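Side-chain contact in hemin degrading factor (PDB 4MF9), which binds heme and probably acts in heme trafficking and degradation in Pseudomonas aeruginosa: residues R228-A231 against L232-G236. Numbering follows the deposited sequence.
With HEM (protoporphyrin IX containing Fe), chain C.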
loop_
_atom_site.group_PDB
_atom_site.type_symbol
_atom_site.label_atom_id
_atom_site.label_comp_id
_atom_site.label_asym_id
_atom_site.label_seq_id
_atom_site.Cartn_x
_atom_site.Cartn_y
_atom_site.Cartn_z
ATOM N N ARG A 228 13.426 10.163 -5.328
ATOM C CA ARG A 228 12.345 10.452 -6.209
ATOM C C ARG A 228 11.949 11.956 -6.209
ATOM O O ARG A 228 11.789 12.536 -7.221
ATOM C CB ARG A 228 11.125 9.625 -5.883
ATOM C CG ARG A 228 10.062 9.800 -6.937
ATOM C CD ARG A 228 8.727 9.082 -6.846
ATOM N NE ARG A 228 8.838 7.801 -7.442
ATOM C CZ ARG A 228 8.161 7.297 -8.460
ATOM N NH1 ARG A 228 7.200 7.897 -9.075
ATOM N NH2 ARG A 228 8.484 6.127 -8.836
ATOM N N THR A 229 11.819 12.542 -5.047
ATOM C CA THR A 229 11.462 13.962 -4.948
ATOM C C THR A 229 12.570 14.819 -5.536
ATOM O O THR A 229 12.324 15.844 -6.169
ATOM C CB THR A 229 11.205 14.373 -3.493
ATOM O OG1 THR A 229 12.369 14.106 -2.691
ATOM C CG2 THR A 229 10.043 13.583 -2.943
ATOM N N GLN A 230 13.798 14.393 -5.323
ATOM C CA GLN A 230 14.965 15.049 -5.858
ATOM C C GLN A 230 14.952 15.079 -7.379
ATOM O O GLN A 230 15.226 16.085 -7.931
ATOM C CB GLN A 230 16.201 14.321 -5.383
ATOM C CG GLN A 230 17.529 14.888 -5.745
ATOM C CD GLN A 230 18.646 14.190 -5.012
ATOM O OE1 GLN A 230 18.727 12.995 -5.012
ATOM N NE2 GLN A 230 19.492 14.954 -4.410
ATOM N N ALA A 231 14.612 13.973 -8.015
ATOM C CA ALA A 231 14.543 13.956 -9.475
ATOM C C ALA A 231 13.417 14.851 -10.002
ATOM O O ALA A 231 13.570 15.485 -11.037
ATOM C CB ALA A 231 14.366 12.546 -9.975
ATOM N N LEU A 232 12.279 14.868 -9.310
ATOM C CA LEU A 232 11.154 15.717 -9.708
ATOM C C LEU A 232 11.581 17.181 -9.692
ATOM O O LEU A 232 11.302 17.941 -10.622
ATOM C CB LEU A 232 9.958 15.511 -8.774
ATOM C CG LEU A 232 9.414 14.091 -8.679
ATOM C CD1 LEU A 232 8.155 14.028 -7.818
ATOM C CD2 LEU A 232 9.159 13.531 -10.062
ATOM N N ARG A 233 12.296 17.545 -8.658
ATOM C CA ARG A 233 12.841 18.854 -8.433
ATOM C C ARG A 233 13.813 19.252 -9.548
ATOM O O ARG A 233 13.902 20.378 -9.911
ATOM C CB ARG A 233 13.689 18.792 -7.195
ATOM C CG ARG A 233 13.761 20.034 -6.397
ATOM C CD ARG A 233 13.810 19.793 -4.920
ATOM N NE ARG A 233 14.976 19.087 -4.443
ATOM C CZ ARG A 233 14.905 18.050 -3.631
ATOM N NH1 ARG A 233 13.744 17.599 -3.255
ATOM N NH2 ARG A 233 15.981 17.456 -3.219
ATOM N N LEU A 234 14.588 18.291 -10.025
ATOM C CA LEU A 234 15.642 18.574 -11.000
ATOM C C LEU A 234 15.172 18.363 -12.435
ATOM O O LEU A 234 15.882 18.704 -13.389
ATOM C CB LEU A 234 16.861 17.688 -10.728
ATOM C CG LEU A 234 17.529 17.762 -9.357
ATOM C CD1 LEU A 234 18.675 16.772 -9.277
ATOM C CD2 LEU A 234 18.027 19.160 -9.058
ATOM N N ALA A 235 13.982 17.787 -12.593
ATOM C CA ALA A 235 13.480 17.462 -13.930
ATOM C C ALA A 235 13.165 18.705 -14.763
ATOM O O ALA A 235 13.430 18.740 -15.971
ATOM C CB ALA A 235 12.267 16.563 -13.833
ATOM N N GLY A 236 12.588 19.713 -14.121
ATOM C CA GLY A 236 12.148 20.909 -14.828
ATOM C C GLY A 236 10.640 20.883 -14.988
ATOM O O GLY A 236 10.043 19.803 -15.065
HETATM C CHA HEM C . 1.905 1.735 -13.196
HETATM C CHB HEM C . -0.712 -1.558 -15.372
HETATM C CHC HEM C . 2.393 -4.921 -13.898
HETATM C CHD HEM C . 4.226 -1.735 -10.830
HETATM C C1A HEM C . 0.972 1.131 -13.989
HETATM C C2A HEM C . -0.004 1.801 -14.780
HETATM C C3A HEM C . -0.707 0.879 -15.394
HETATM C C4A HEM C . -0.216 -0.350 -14.956
HETATM C CMA HEM C . -1.860 1.138 -16.322
HETATM C CAA HEM C . -0.209 3.264 -14.957
HETATM C CBA HEM C . -0.322 3.786 -16.413
HETATM C CGA HEM C . 1.036 3.720 -17.012
HETATM O O1A HEM C . 1.215 3.268 -18.139
HETATM O O2A HEM C . 1.950 4.119 -16.342
HETATM C C1B HEM C . -0.024 -2.740 -15.135
HETATM C C2B HEM C . -0.489 -3.925 -15.724
HETATM C C3B HEM C . 0.353 -4.900 -15.352
HETATM C C4B HEM C . 1.364 -4.254 -14.486
HETATM C CMB HEM C . -1.675 -4.052 -16.633
HETATM C CAB HEM C . 0.193 -6.314 -15.806
HETATM C CBB HEM C . 0.566 -7.368 -15.148
HETATM C C1C HEM C . 3.179 -4.377 -12.951
HETATM C C2C HEM C . 4.217 -5.025 -12.315
HETATM C C3C HEM C . 4.756 -4.133 -11.438
HETATM C C4C HEM C . 4.032 -2.911 -11.528
HETATM C CMC HEM C . 4.673 -6.429 -12.566
HETATM C CAC HEM C . 5.866 -4.402 -10.556
HETATM C CBC HEM C . 6.112 -3.515 -9.638
HETATM C C1D HEM C . 3.754 -0.481 -11.240
HETATM C C2D HEM C . 4.174 0.824 -10.645
HETATM C C3D HEM C . 3.528 1.764 -11.329
HETATM C C4D HEM C . 2.717 1.049 -12.320
HETATM C CMD HEM C . 5.134 1.109 -9.510
HETATM C CAD HEM C . 3.616 3.250 -11.098
HETATM C CBD HEM C . 4.505 3.866 -12.177
HETATM C CGD HEM C . 5.040 5.254 -11.996
HETATM O O1D HEM C . 4.862 6.006 -12.931
HETATM O O2D HEM C . 5.657 5.634 -11.013
HETATM N NA HEM C . 0.819 -0.200 -14.103
HETATM N NB HEM C . 1.083 -2.955 -14.409
HETATM N NC HEM C . 3.107 -3.137 -12.468
HETATM N ND HEM C . 2.887 -0.273 -12.219
HETATM FE FE HEM C . 2.082 -1.545 -13.275
HETATM O O HOH W 1 12.124 16.412 -0.730
HETATM O O HOH W 2 15.256 14.598 -1.977
#
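Leu-232 packs back along the helix, its CG 3.2 Å from Arg-228 O and its CB against Thr-229 O. With CG anti to the carbonyl carbon (chi1 -58°), its isobutyl group lies on the buried flank, among Trp-208 of helix 201-210, Trp-309, Val-311 and Phe-326. Ala-231 touches Leu-204 and Ala-235 touches Trp-208 of the same helix 201-210. On the solvent side, the Arg-233 chain bends at chi2 and chi3 and folds back, laying one guanidinium face over Gln-230 CA, which is offset toward the rim of the group. It runs beside Thr-229, with Thr-229 OG1 and Arg-233 NH1 3.8 Å apart. Two waters link the hydroxyl to the guanidinium, one at NH1, weakly, the other at NH2, which also forms a salt bridge with Asp-196. Gln-230 NE2 donates a hydrogen bond to that same aspartate. The short helix 228-235 of the C-terminal HemS/ChuX half carries these side chains. Its i to i+4 bonds begin well, Leu-232 N to Arg-228 O (3.2 Å, 161°) and Arg-233 N to Thr-229 O (3.0 Å), then weaken: Ala-235 N reaches Ala-231 O at only 116°, just before Gly-236 departs with positive phi. The helix start contributes to the heme site: Arg-228, near Lys-313 of the same pocket, presents its guanidinium edge to a propionate; NH1 makes a weak bond to HEM O2D (3.4 Å) and a salt bridge to Glu-324.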